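Local coordinates for protein (adenylosuccinate lyase) (Thermotoga maritima, PDB 1C3C) that probably cleaves adenylosuccinate to AMP and fumarate and, as a dual-activity lyase of de novo purine biosynthesis, also splits SAICAR to AICAR and fumarate, at residues L123-V126 / A127-K131. Sequence-based numbering, arbitrary orientation.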
ATOM      1  N   LEU A 123      26.519   1.908 -16.187  1.00 10.91           N
ATOM      2  CA  LEU A 123      25.740   0.950 -16.979  1.00 10.70           C
ATOM      3  C   LEU A 123      26.100   1.000 -18.463  1.00 11.12           C
ATOM      4  O   LEU A 123      26.200  -0.088 -19.058  1.00 10.94           O
ATOM      5  CB  LEU A 123      24.247   1.227 -16.778  1.00  9.48           C
ATOM      6  CG  LEU A 123      23.725   0.862 -15.366  1.00  8.50           C
ATOM      7  CD1 LEU A 123      22.391   1.546 -15.078  1.00  9.26           C
ATOM      8  CD2 LEU A 123      23.487  -0.641 -15.262  1.00  9.92           C
ATOM      9  N   TRP A 124      26.308   2.210 -19.014  1.00 11.39           N
ATOM     10  CA  TRP A 124      26.705   2.273 -20.425  1.00 11.65           C
ATOM     11  C   TRP A 124      28.059   1.596 -20.631  1.00 11.88           C
ATOM     12  O   TRP A 124      28.236   0.849 -21.629  1.00 11.88           O
ATOM     13  CB  TRP A 124      26.810   3.733 -20.836  1.00 12.37           C
ATOM     14  CG  TRP A 124      27.202   3.968 -22.273  1.00 14.03           C
ATOM     15  CD1 TRP A 124      28.385   4.515 -22.700  1.00 15.61           C
ATOM     16  CD2 TRP A 124      26.451   3.675 -23.450  1.00 14.46           C
ATOM     17  NE1 TRP A 124      28.404   4.585 -24.087  1.00 15.38           N
ATOM     18  CE2 TRP A 124      27.210   4.072 -24.561  1.00 15.06           C
ATOM     19  CE3 TRP A 124      25.195   3.089 -23.664  1.00 14.39           C
ATOM     20  CZ2 TRP A 124      26.759   3.901 -25.871  1.00 14.91           C
ATOM     21  CZ3 TRP A 124      24.735   2.924 -24.957  1.00 14.77           C
ATOM     22  CH2 TRP A 124      25.524   3.312 -26.071  1.00 14.53           C
ATOM     23  N   GLU A 125      29.024   1.874 -19.747  1.00 12.88           N
ATOM     24  CA  GLU A 125      30.355   1.242 -19.841  1.00 15.26           C
ATOM     25  C   GLU A 125      30.236  -0.284 -19.808  1.00 13.42           C
ATOM     26  O   GLU A 125      30.870  -0.967 -20.605  1.00 13.23           O
ATOM     27  CB  GLU A 125      31.266   1.722 -18.700  1.00 20.89           C
ATOM     28  CG  GLU A 125      32.723   1.328 -18.759  1.00 28.84           C
ATOM     29  CD  GLU A 125      33.532   1.690 -17.519  1.00 35.50           C
ATOM     30  OE1 GLU A 125      34.726   1.290 -17.393  1.00 38.42           O
ATOM     31  OE2 GLU A 125      32.992   2.372 -16.602  1.00 38.27           O
ATOM     32  N   VAL A 126      29.450  -0.826 -18.870  1.00 11.37           N
ATOM     33  CA  VAL A 126      29.369  -2.277 -18.715  1.00 10.35           C
ATOM     34  C   VAL A 126      28.592  -2.857 -19.875  1.00 10.42           C
ATOM     35  O   VAL A 126      29.008  -3.881 -20.438  1.00 11.44           O
ATOM     36  CB  VAL A 126      28.740  -2.646 -17.351  1.00 10.20           C
ATOM     37  CG1 VAL A 126      28.360  -4.143 -17.256  1.00 11.97           C
ATOM     38  CG2 VAL A 126      29.701  -2.278 -16.216  1.00 11.62           C
ATOM     39  N   ALA A 127      27.516  -2.204 -20.330  1.00 10.30           N
ATOM     40  CA  ALA A 127      26.786  -2.772 -21.483  1.00 10.65           C
ATOM     41  C   ALA A 127      27.726  -2.826 -22.694  1.00 11.52           C
ATOM     42  O   ALA A 127      27.687  -3.840 -23.411  1.00 11.00           O
ATOM     43  CB  ALA A 127      25.563  -1.946 -21.852  1.00 11.51           C
ATOM     44  N   ASN A 128      28.506  -1.755 -22.922  1.00 11.50           N
ATOM     45  CA  ASN A 128      29.421  -1.859 -24.092  1.00 12.77           C
ATOM     46  C   ASN A 128      30.514  -2.887 -23.917  1.00 12.52           C
ATOM     47  O   ASN A 128      30.977  -3.527 -24.909  1.00 13.58           O
ATOM     48  CB  ASN A 128      29.998  -0.462 -24.385  1.00 13.79           C
ATOM     49  CG  ASN A 128      28.959   0.305 -25.177  1.00 15.12           C
ATOM     50  OD1 ASN A 128      28.913   0.274 -26.407  1.00 15.54           O
ATOM     51  ND2 ASN A 128      28.083   1.011 -24.481  1.00 14.62           N
ATOM     52  N   ARG A 129      31.057  -3.007 -22.703  1.00 12.84           N
ATOM     53  CA  ARG A 129      32.078  -4.022 -22.431  1.00 14.13           C
ATOM     54  C   ARG A 129      31.600  -5.399 -22.873  1.00 13.97           C
ATOM     55  O   ARG A 129      32.469  -6.197 -23.334  1.00 14.58           O
ATOM     56  CB  ARG A 129      32.460  -4.000 -20.937  1.00 15.52           C
ATOM     57  CG  ARG A 129      33.553  -5.033 -20.597  1.00 18.88           C
ATOM     58  CD  ARG A 129      34.042  -4.844 -19.179  1.00 23.24           C
ATOM     59  NE  ARG A 129      34.633  -3.500 -19.051  1.00 26.66           N
ATOM     60  CZ  ARG A 129      34.379  -2.675 -18.040  1.00 28.40           C
ATOM     61  NH1 ARG A 129      34.979  -1.489 -18.118  1.00 29.93           N
ATOM     62  NH2 ARG A 129      33.542  -2.996 -17.051  1.00 28.20           N
ATOM     63  N   TYR A 130      30.345  -5.782 -22.583  1.00 11.67           N
ATOM     64  CA  TYR A 130      29.844  -7.115 -22.925  1.00 11.19           C
ATOM     65  C   TYR A 130      28.880  -7.075 -24.088  1.00 10.99           C
ATOM     66  O   TYR A 130      27.977  -7.931 -24.250  1.00 11.49           O
ATOM     67  CB  TYR A 130      29.117  -7.702 -21.654  1.00 11.70           C
ATOM     68  CG  TYR A 130      30.134  -7.764 -20.509  1.00 12.71           C
ATOM     69  CD1 TYR A 130      30.076  -6.850 -19.470  1.00 12.94           C
ATOM     70  CD2 TYR A 130      31.182  -8.682 -20.548  1.00 13.37           C
ATOM     71  CE1 TYR A 130      31.025  -6.863 -18.449  1.00 12.81           C
ATOM     72  CE2 TYR A 130      32.136  -8.702 -19.533  1.00 13.09           C
ATOM     73  CZ  TYR A 130      32.038  -7.792 -18.499  1.00 13.76           C
ATOM     74  OH  TYR A 130      32.986  -7.793 -17.481  1.00 14.46           O
ATOM     75  N   LYS A 131      29.076  -6.116 -25.002  1.00 11.63           N
ATOM     76  CA  LYS A 131      28.107  -5.871 -26.071  1.00 13.13           C
ATOM     77  C   LYS A 131      27.789  -7.114 -26.902  1.00 14.27           C
ATOM     78  O   LYS A 131      26.611  -7.316 -27.263  1.00 15.74           O
ATOM     79  CB  LYS A 131      28.745  -4.823 -27.011  1.00 14.40           C
ATOM     80  CG  LYS A 131      27.753  -4.489 -28.137  1.00 16.95           C
ATOM     81  CD  LYS A 131      28.501  -3.326 -28.814  1.00 21.88           C
ATOM     82  CE  LYS A 131      27.740  -2.656 -29.900  1.00 25.65           C
ATOM     83  NZ  LYS A 131      28.227  -1.252 -30.179  1.00 28.28           N
TER
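Trp-124 with Asn-128, Glu-125 with Arg-129 and Val-126 with Tyr-130 form a local i to i+4 contact in the last turns of the long helix 93-129. Trp-124 O accepts two hydrogen bonds from Asn-128, from opposite faces of its carbonyl plane: the backbone N at 2.9 Å and, almost straight at 174°, side-chain ND2. That same ND2 sits 3.1 Å above the indole plane, over its centre, with ring and amide planes 63° apart. Trp-124 CG lies anti to its backbone N (chi1 -180°), which brings the indole under the amide; Tyr-157 and Leu-154 of helix 149-173 also touch it. With an alanine here, the Asn-128 amide is likely to lose the ring beneath ND2, and a gap to open beside that helix. On the exposed flank, Glu-125 runs extended alongside Arg-129, and OE1 meets NH1 at 2.9 Å in a salt bridge, approached from above the carboxylate plane. Arg-129 bends at its third torsion to make it. Val-126 CG1 lies at the edge of the Tyr-130 ring, 3.9 Å from CD1. Leu-123 and Val-126 pack on helix 303-332, consistent with the long helical bundle of the fumarase/aspartase superfamily.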